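Local coordinates for ABC transporter substrate-binding protein (Staphylococcus aureus subsp. aureus NCTC 8325, PDB 3UN6), which is probably the substrate-binding component of an ABC-type import system, of undetermined substrate, and binds zinc, at residues M177-A180 with L181-R185; K266-R269 with D270-T273; M121-K124 with G125-L128; S247-K250 with M251-R254. All coordinates share one frame; numbering follows the deposited sequence.

Contact 1: residues M177-A180 with L181-R185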
loop_
_atom_site.group_PDB
_atom_site.type_symbol
_atom_site.label_atom_id
_atom_site.label_comp_id
_atom_site.label_asym_id
_atom_site.label_seq_id
_atom_site.Cartn_x
_atom_site.Cartn_y
_atom_site.Cartn_z
HETATM N N MSE A 177 2.000 -4.110 -14.908
HETATM C CA MSE A 177 0.574 -4.089 -15.246
HETATM C C MSE A 177 0.197 -3.317 -16.509
HETATM O O MSE A 177 -0.593 -3.816 -17.311
HETATM C CB MSE A 177 -0.248 -3.661 -14.032
HETATM C CG MSE A 177 -0.206 -4.733 -12.924
HETATM SE SE MSE A 177 -1.105 -4.126 -11.370
HETATM C CE MSE A 177 -0.641 -5.628 -10.122
ATOM N N PRO A 178 0.767 -2.116 -16.714
ATOM C CA PRO A 178 0.424 -1.371 -17.941
ATOM C C PRO A 178 0.718 -2.132 -19.228
ATOM O O PRO A 178 -0.109 -2.147 -20.129
ATOM C CB PRO A 178 1.302 -0.121 -17.849
ATOM C CG PRO A 178 1.458 0.100 -16.414
ATOM C CD PRO A 178 1.560 -1.289 -15.794
ATOM N N ALA A 179 1.874 -2.772 -19.310
ATOM C CA ALA A 179 2.233 -3.544 -20.494
ATOM C C ALA A 179 1.319 -4.753 -20.654
ATOM O O ALA A 179 0.889 -5.079 -21.775
ATOM C CB ALA A 179 3.698 -3.982 -20.420
ATOM N N ALA A 180 1.030 -5.431 -19.542
ATOM C CA ALA A 180 0.144 -6.601 -19.566
ATOM C C ALA A 180 -1.258 -6.227 -20.065
ATOM O O ALA A 180 -1.912 -7.012 -20.768
ATOM C CB ALA A 180 0.065 -7.253 -18.197
ATOM N N LEU A 181 -1.709 -5.034 -19.689
ATOM C CA LEU A 181 -3.012 -4.505 -20.107
ATOM C C LEU A 181 -2.997 -4.133 -21.594
ATOM O O LEU A 181 -3.816 -4.640 -22.361
ATOM C CB LEU A 181 -3.393 -3.264 -19.267
ATOM C CG LEU A 181 -4.798 -2.704 -19.453
ATOM C CD1 LEU A 181 -5.821 -3.788 -19.136
ATOM C CD2 LEU A 181 -5.025 -1.477 -18.587
ATOM N N SER A 182 -2.055 -3.271 -21.999
ATOM C CA SER A 182 -1.936 -2.834 -23.408
ATOM C C SER A 182 -1.808 -3.986 -24.383
ATOM O O SER A 182 -2.267 -3.886 -25.514
ATOM C CB SER A 182 -0.733 -1.901 -23.621
ATOM O OG SER A 182 -0.954 -0.611 -23.063
ATOM N N GLU A 183 -1.165 -5.067 -23.957
ATOM C CA GLU A 183 -0.973 -6.232 -24.826
ATOM C C GLU A 183 -2.031 -7.322 -24.595
ATOM O O GLU A 183 -1.849 -8.473 -24.999
ATOM C CB GLU A 183 0.446 -6.779 -24.664
ATOM C CG GLU A 183 1.516 -5.717 -24.973
ATOM C CD GLU A 183 2.945 -6.233 -24.827
ATOM O OE1 GLU A 183 3.303 -7.218 -25.517
ATOM O OE2 GLU A 183 3.724 -5.626 -24.051
ATOM N N HIS A 184 -3.133 -6.933 -23.943
ATOM C CA HIS A 184 -4.302 -7.798 -23.711
ATOM C C HIS A 184 -4.080 -9.138 -23.050
ATOM O O HIS A 184 -4.729 -10.111 -23.404
ATOM C CB HIS A 184 -5.041 -8.015 -25.027
ATOM C CG HIS A 184 -5.818 -6.821 -25.471
ATOM N ND1 HIS A 184 -5.227 -5.722 -26.054
ATOM C CD2 HIS A 184 -7.142 -6.551 -25.416
ATOM C CE1 HIS A 184 -6.152 -4.822 -26.333
ATOM N NE2 HIS A 184 -7.324 -5.302 -25.959
ATOM N N ARG A 185 -3.177 -9.196 -22.088
ATOM C CA ARG A 185 -2.964 -10.433 -21.343
ATOM C C ARG A 185 -3.946 -10.421 -20.172
ATOM O O ARG A 185 -4.222 -11.451 -19.576
ATOM C CB ARG A 185 -1.535 -10.528 -20.843
ATOM C CG ARG A 185 -0.498 -10.296 -21.927
ATOM C CD ARG A 185 0.917 -10.184 -21.355
ATOM N NE ARG A 185 1.846 -9.678 -22.369
ATOM C CZ ARG A 185 2.680 -10.417 -23.092
ATOM N NH1 ARG A 185 2.775 -11.726 -22.909
ATOM N NH2 ARG A 185 3.456 -9.830 -23.991
#
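Ala180 and Arg185 meet across the C-terminal end of helix 177-182, where a Schellman motif ends the helix. The carbonyl of Ala180 takes the amide of Arg185, N to O 2.8 Å, with the donor nearly in line with the C=O bond, while His184 N turns back to Leu181 O at 2.9 Å. His184, with its positive phi of 54°, is the C-prime residue that makes this reversal possible. The extended Arg185 chain then runs back over the helix end, and its CD lies 4.1 Å from Ala180 CA, which sits at the edge of the guanidinium, near its plane.

Leu181 still belongs to the regular helix: its N gives a 2.9 Å bond to Met177 O. Its CG stands anti to the backbone N (chi1 -172°), which carries the isobutyl end away from the preceding turn to touch Tyr189 of strand 188-192 and Gln123. Met177, a selenomethionine, also packs on Tyr189 and Val191 of that strand, and its side chain lies about 6 Å from a bound zinc ion, so this short helix runs from the metal region to an exposed turn.

On the solvent side Ala179 O accepts the amide of Glu183 at 3.0 Å and has Glu183 CG 3.3 Å away. A salt bridge ties Glu183 to the arginine beyond the turn: Arg185 NH2 meets Glu183 OE1 at 3.0 Å, from above the carboxylate plane.

Contact 2: residues K266-R269 with D270-T273. With PO4 (phosphate ion), chain D.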
loop_
_atom_site.group_PDB
_atom_site.type_symbol
_atom_site.label_atom_id
_atom_site.label_comp_id
_atom_site.label_asym_id
_atom_site.label_seq_id
_atom_site.Cartn_x
_atom_site.Cartn_y
_atom_site.Cartn_z
ATOM N N LYS A 266 10.352 7.386 -10.471
ATOM C CA LYS A 266 10.550 7.420 -11.911
ATOM C C LYS A 266 9.198 7.585 -12.615
ATOM O O LYS A 266 8.726 6.672 -13.310
ATOM C CB LYS A 266 11.262 6.150 -12.428
ATOM C CG LYS A 266 12.738 6.089 -12.086
ATOM C CD LYS A 266 13.439 4.869 -12.676
ATOM C CE LYS A 266 12.947 3.572 -12.027
ATOM N NZ LYS A 266 13.667 2.344 -12.491
ATOM N N GLN A 267 8.590 8.752 -12.426
ATOM C CA GLN A 267 7.328 9.102 -13.048
ATOM C C GLN A 267 7.349 10.593 -13.322
ATOM O O GLN A 267 8.059 11.349 -12.653
ATOM C CB GLN A 267 6.137 8.805 -12.103
ATOM C CG GLN A 267 6.077 7.360 -11.560
ATOM C CD GLN A 267 5.837 6.326 -12.644
ATOM O OE1 GLN A 267 5.460 6.669 -13.763
ATOM N NE2 GLN A 267 6.043 5.045 -12.307
ATOM N N SER A 268 6.559 11.015 -14.289
ATOM C CA SER A 268 6.451 12.435 -14.598
ATOM C C SER A 268 5.535 13.137 -13.585
ATOM O O SER A 268 4.784 12.495 -12.830
ATOM C CB SER A 268 5.897 12.628 -15.999
ATOM O OG SER A 268 4.712 11.892 -16.156
ATOM N N ARG A 269 5.558 14.475 -13.609
ATOM C CA ARG A 269 4.770 15.275 -12.695
ATOM C C ARG A 269 3.262 15.108 -12.968
ATOM O O ARG A 269 2.448 15.094 -12.039
ATOM C CB ARG A 269 5.193 16.745 -12.793
ATOM C CG ARG A 269 4.579 17.604 -11.723
ATOM C CD ARG A 269 4.999 19.076 -11.796
ATOM N NE ARG A 269 4.412 19.748 -10.640
ATOM C CZ ARG A 269 4.942 19.766 -9.422
ATOM N NH1 ARG A 269 6.123 19.191 -9.174
ATOM N NH2 ARG A 269 4.291 20.366 -8.440
ATOM N N ASP A 270 2.879 14.969 -14.231
ATOM C CA ASP A 270 1.451 14.800 -14.514
ATOM C C ASP A 270 0.912 13.492 -13.946
ATOM O O ASP A 270 -0.168 13.486 -13.396
ATOM C CB ASP A 270 1.132 14.934 -15.996
ATOM C CG ASP A 270 1.865 13.932 -16.851
ATOM O OD1 ASP A 270 1.969 14.179 -18.075
ATOM O OD2 ASP A 270 2.344 12.908 -16.315
ATOM N N VAL A 271 1.655 12.396 -14.104
ATOM C CA VAL A 271 1.264 11.109 -13.526
ATOM C C VAL A 271 1.208 11.174 -11.997
ATOM O O VAL A 271 0.313 10.595 -11.403
ATOM C CB VAL A 271 2.212 9.969 -13.974
ATOM C CG1 VAL A 271 2.114 8.718 -13.047
ATOM C CG2 VAL A 271 1.929 9.620 -15.434
ATOM N N LEU A 272 2.138 11.902 -11.372
ATOM C CA LEU A 272 2.206 11.957 -9.909
ATOM C C LEU A 272 1.198 12.954 -9.293
ATOM O O LEU A 272 0.777 12.771 -8.144
ATOM C CB LEU A 272 3.644 12.215 -9.437
ATOM C CG LEU A 272 4.604 11.051 -9.749
ATOM C CD1 LEU A 272 6.034 11.507 -9.566
ATOM C CD2 LEU A 272 4.292 9.801 -8.881
ATOM N N THR A 273 0.808 13.973 -10.063
ATOM C CA THR A 273 -0.235 14.910 -9.623
ATOM C C THR A 273 -1.556 14.145 -9.561
ATOM O O THR A 273 -2.282 14.219 -8.574
ATOM C CB THR A 273 -0.335 16.108 -10.557
ATOM O OG1 THR A 273 0.917 16.797 -10.529
ATOM C CG2 THR A 273 -1.438 17.065 -10.094
HETATM P P PO4 D . 17.034 2.444 -10.619
HETATM O O1 PO4 D . 16.528 3.162 -11.849
HETATM O O2 PO4 D . 17.094 3.413 -9.467
HETATM O O3 PO4 D . 16.092 1.323 -10.260
HETATM O O4 PO4 D . 18.421 1.920 -10.907
#
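Ser268 and Asp270 meet because both first torsions, 52° and 59°, set OG and CG between the backbone N and the carbonyl carbon, turning the hydroxyl and carboxylate together at the N-terminus of helix 269-277. Ser268 holds the N-cap position, and its OG donates to the Asp270 carboxylate, OD2, over 2.6 Å, reaching it from above its plane. Lys201 NZ joins both groups, by a hydrogen bond to the serine and a salt bridge to the aspartate.

The first helical turn closes with Leu272 N on Ser268 O at 3.1 Å. Gln267, just before the cap, sets CB 3.6 Å from Leu272 CG, the two side chains crossing at about a right angle. Phe195 and Leu198 of helix 195-201 also touch Gln267, while Thr262 of helix 254-264 touches Leu272. Lys266 reaches the other way, and its NZ hydrogen-bonds to O1 of a phosphate ion, 3.0 Å away, which is probably left from crystallisation and is also bound by Lys71.

Arg269, salt-bridged to Asp259, offers its carbonyl to two donors of one residue. Thr273 N and Thr273 OG1 reach Arg269 O from opposite faces of the carbonyl plane, at 2.8 and 2.7 Å.

Contact 3: residues M121-K124 with G125-L128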
loop_
_atom_site.group_PDB
_atom_site.type_symbol
_atom_site.label_atom_id
_atom_site.label_comp_id
_atom_site.label_asym_id
_atom_site.label_seq_id
_atom_site.Cartn_x
_atom_site.Cartn_y
_atom_site.Cartn_z
HETATM N N MSE A 121 -8.350 -0.522 -12.976
HETATM C CA MSE A 121 -8.188 -0.131 -14.372
HETATM C C MSE A 121 -8.768 -1.186 -15.293
HETATM O O MSE A 121 -8.797 -2.354 -14.957
HETATM C CB MSE A 121 -6.698 -0.013 -14.718
HETATM C CG MSE A 121 -5.935 0.913 -13.805
HETATM SE SE MSE A 121 -6.521 2.741 -14.026
HETATM C CE MSE A 121 -5.877 2.996 -15.864
ATOM N N GLY A 122 -9.256 -0.749 -16.442
ATOM C CA GLY A 122 -9.776 -1.642 -17.464
ATOM C C GLY A 122 -9.152 -1.247 -18.783
ATOM O O GLY A 122 -8.482 -0.210 -18.875
ATOM N N GLN A 123 -9.367 -2.061 -19.808
ATOM C CA GLN A 123 -8.845 -1.770 -21.132
ATOM C C GLN A 123 -9.496 -0.511 -21.654
ATOM O O GLN A 123 -10.588 -0.136 -21.214
ATOM C CB GLN A 123 -9.159 -2.913 -22.106
ATOM C CG GLN A 123 -8.411 -4.181 -21.799
ATOM C CD GLN A 123 -8.860 -5.349 -22.661
ATOM O OE1 GLN A 123 -9.723 -5.193 -23.521
ATOM N NE2 GLN A 123 -8.271 -6.534 -22.430
ATOM N N LYS A 124 -8.823 0.110 -22.616
ATOM C CA LYS A 124 -9.290 1.305 -23.278
ATOM C C LYS A 124 -10.731 1.164 -23.768
ATOM O O LYS A 124 -11.081 0.159 -24.391
ATOM C CB LYS A 124 -8.372 1.548 -24.473
ATOM C CG LYS A 124 -8.742 2.676 -25.388
ATOM C CD LYS A 124 -7.812 2.657 -26.596
ATOM C CE LYS A 124 -8.046 3.826 -27.521
ATOM N NZ LYS A 124 -7.049 3.820 -28.631
ATOM N N GLY A 125 -11.563 2.167 -23.473
ATOM C CA GLY A 125 -12.977 2.200 -23.914
ATOM C C GLY A 125 -13.971 1.226 -23.273
ATOM O O GLY A 125 -15.126 1.129 -23.707
HETATM N N MSE A 126 -13.538 0.504 -22.250
HETATM C CA MSE A 126 -14.398 -0.450 -21.564
HETATM C C MSE A 126 -15.324 0.312 -20.615
HETATM O O MSE A 126 -14.949 1.342 -20.084
HETATM C CB MSE A 126 -13.517 -1.447 -20.812
HETATM C CG MSE A 126 -14.206 -2.607 -20.174
HETATM SE SE MSE A 126 -12.811 -3.796 -19.464
HETATM C CE MSE A 126 -12.209 -4.549 -21.164
ATOM N N HIS A 127 -16.544 -0.184 -20.445
ATOM C CA HIS A 127 -17.508 0.436 -19.542
ATOM C C HIS A 127 -17.868 -0.594 -18.485
ATOM O O HIS A 127 -17.877 -1.786 -18.765
ATOM C CB HIS A 127 -18.761 0.864 -20.303
ATOM C CG HIS A 127 -18.478 1.668 -21.536
ATOM N ND1 HIS A 127 -18.206 3.019 -21.498
ATOM C CD2 HIS A 127 -18.438 1.314 -22.843
ATOM C CE1 HIS A 127 -18.002 3.460 -22.726
ATOM N NE2 HIS A 127 -18.139 2.446 -23.561
ATOM N N LEU A 128 -18.164 -0.144 -17.272
ATOM C CA LEU A 128 -18.538 -1.071 -16.193
ATOM C C LEU A 128 -19.716 -1.988 -16.571
ATOM O O LEU A 128 -19.808 -3.113 -16.068
ATOM C CB LEU A 128 -18.827 -0.319 -14.900
ATOM C CG LEU A 128 -17.547 0.119 -14.203
ATOM C CD1 LEU A 128 -17.827 1.107 -13.071
ATOM C CD2 LEU A 128 -16.805 -1.121 -13.695
#
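Gln123 and Met126, a selenomethionine, cross obliquely over a tight turn, with the methyl end of one laid along the other. Met126 sends CG anti to its own N (chi1 -173°) and runs straight as far as SE; the bend at chi3, -74°, then swings CE across the glutamine. CE lies alongside the whole Gln123 chain, 3.6 Å from CB and 3.5 Å from OE1, a van der Waals contact that follows the glutamine from its root to its amide. Gln123 is itself extended beyond CG, and the far end of that amide is held from outside, NE2 donating to Ile186 O, which helps fix the group against which the methyl rests. One step earlier in the Met126 chain, SE lies against the Gly122-Gln123 backbone, 3.9 Å from Gln123 N.

The backbone beneath is a type II beta turn from Gln123 to Met126. Met126 N closes it on Gln123 O at 3.2 Å. Gly125 takes the third position with a positive phi of 71°, a conformation that glycine adopts readily. Lys124 at the second position points its CB away from the turn.

Beyond the turn, Met126 packs on Phe131 and Thr187, and Glu130 receives the amide N-H of His127. The turn leads the chain off strand 112-122 and into the loop before strand 138-142. Gly122 is still backbone-bonded to Lys206 of strand 206-210, and the preceding Met121 to Tyr189 of strand 188-192.

Contact 4: residues S247-K250 with M251-R254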
loop_
_atom_site.group_PDB
_atom_site.type_symbol
_atom_site.label_atom_id
_atom_site.label_comp_id
_atom_site.label_asym_id
_atom_site.label_seq_id
_atom_site.Cartn_x
_atom_site.Cartn_y
_atom_site.Cartn_z
ATOM N N SER A 247 5.442 13.900 9.498
ATOM C CA SER A 247 5.470 13.867 8.032
ATOM C C SER A 247 4.093 13.624 7.436
ATOM O O SER A 247 3.724 14.228 6.420
ATOM C CB SER A 247 6.442 12.790 7.532
ATOM O OG SER A 247 7.774 13.131 7.880
ATOM N N GLY A 248 3.338 12.755 8.096
ATOM C CA GLY A 248 1.998 12.399 7.663
ATOM C C GLY A 248 1.082 13.590 7.534
ATOM O O GLY A 248 0.275 13.653 6.609
ATOM N N PHE A 249 1.222 14.537 8.442
ATOM C CA PHE A 249 0.421 15.763 8.397
ATOM C C PHE A 249 0.968 16.758 7.374
ATOM O O PHE A 249 0.194 17.435 6.713
ATOM C CB PHE A 249 0.291 16.373 9.785
ATOM C CG PHE A 249 -0.534 15.526 10.725
ATOM C CD1 PHE A 249 -1.914 15.558 10.665
ATOM C CD2 PHE A 249 0.073 14.685 11.648
ATOM C CE1 PHE A 249 -2.690 14.767 11.519
ATOM C CE2 PHE A 249 -0.685 13.887 12.505
ATOM C CZ PHE A 249 -2.076 13.931 12.439
ATOM N N LYS A 250 2.285 16.845 7.236
ATOM C CA LYS A 250 2.884 17.684 6.175
ATOM C C LYS A 250 2.364 17.275 4.781
ATOM O O LYS A 250 2.174 18.116 3.896
ATOM C CB LYS A 250 4.414 17.536 6.161
ATOM C CG LYS A 250 5.202 18.539 6.937
ATOM C CD LYS A 250 5.123 19.921 6.273
ATOM C CE LYS A 250 6.172 20.863 6.819
ATOM N NZ LYS A 250 6.168 20.889 8.309
HETATM N N MSE A 251 2.138 15.976 4.618
HETATM C CA MSE A 251 1.709 15.379 3.349
HETATM C C MSE A 251 0.265 15.644 2.960
HETATM O O MSE A 251 -0.157 15.255 1.865
HETATM C CB MSE A 251 1.981 13.890 3.363
HETATM C CG MSE A 251 3.466 13.534 3.325
HETATM SE SE MSE A 251 4.318 13.790 1.551
HETATM C CE MSE A 251 3.601 12.251 0.614
ATOM N N ASN A 252 -0.496 16.270 3.847
ATOM C CA ASN A 252 -1.859 16.686 3.520
ATOM C C ASN A 252 -1.813 17.781 2.471
ATOM O O ASN A 252 -2.672 17.855 1.589
ATOM C CB ASN A 252 -2.594 17.218 4.752
ATOM C CG ASN A 252 -3.131 16.115 5.632
ATOM O OD1 ASN A 252 -3.496 15.038 5.148
ATOM N ND2 ASN A 252 -3.241 16.396 6.930
ATOM N N ASP A 253 -0.829 18.664 2.598
ATOM C CA ASP A 253 -0.643 19.698 1.624
ATOM C C ASP A 253 -0.274 19.011 0.304
ATOM O O ASP A 253 0.786 18.395 0.206
ATOM C CB ASP A 253 0.469 20.639 2.056
ATOM C CG ASP A 253 0.838 21.630 0.969
ATOM O OD1 ASP A 253 0.226 21.551 -0.113
ATOM O OD2 ASP A 253 1.739 22.465 1.177
ATOM N N ARG A 254 -1.150 19.107 -0.698
ATOM C CA ARG A 254 -0.902 18.469 -2.010
ATOM C C ARG A 254 0.324 18.893 -2.794
ATOM O O ARG A 254 0.881 18.071 -3.530
ATOM C CB ARG A 254 -2.099 18.579 -2.958
ATOM C CG ARG A 254 -2.833 17.271 -3.150
ATOM C CD ARG A 254 -3.777 16.923 -2.043
ATOM N NE ARG A 254 -4.312 15.581 -2.278
ATOM C CZ ARG A 254 -5.444 15.116 -1.768
ATOM N NH1 ARG A 254 -5.829 13.879 -2.043
ATOM N NH2 ARG A 254 -6.205 15.884 -1.004
#
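Phe249 and Asn252 place their flat ends side by side, pointing the same way, with ring and amide planes turned 80° apart. Asn252 ND2 approaches the phenyl ring obliquely and stops 4.1 Å from CD1, a loose van der Waals approach. Both side chains have CG anti to the carbonyl carbon, and the two run the same way from the end of the helix. Arg323, near the C-terminus, also touches the phenylalanine. At the root of its side chain, Asn252 CB lies 3.4 Å from Phe249 O.

That same carbonyl receives the Asn252 backbone: N to O is 3.2 Å, and the donor stands well above the carbonyl plane, 64° out of it. One residue earlier the bonding is still that of an alpha-helix, with Met251 N on Ser247 O at 3.0 Å. Helix 234-250 thus ends here, passing into a type I beta turn from Lys250 to Asp253, whose closing bond, Asp253 N to Lys250 O, is weak at 3.3 Å. Asp253 is in turn the N-cap of helix 254-264, its OD1 taking the amide of Lys255, so one short turn joins the two helices.

On the buried side Met251, a selenomethionine bent at both chi2 and chi3, lays CG 3.2 Å from Ser247 O, and the side chain goes on to touch Asn49 of helix 48-58 and Tyr281. Ser247 packs on the same helix through Asn49, Met52 and Leu56, while its hydroxyl bonds back to Asp243 O.

How the contacts relate
Along the chain the order is contact 3, contact 1, contact 4, contact 2. Contacts 3 and 1, with centres 12 Å apart, belong to one neighbourhood: strand 112-122 and helix 177-182 both adjoin strand 188-192, and the two contacts touch where His184 CD2 meets Gln123 NE2 at 3.2 Å and Leu181 packs on Gly122. Contact 4 leads into helix 254-264 and contact 2 follows it, at the start of helix 269-277, their centres 18 Å apart. Contact 4 lies about 33 Å from contact 1, centre to centre. Side chains of contacts 1, 2 and 4 come within about 6, 12 and 13 Å of bound zinc, consistent with a periplasmic-binding-protein fold with a ligand cleft between two lobes.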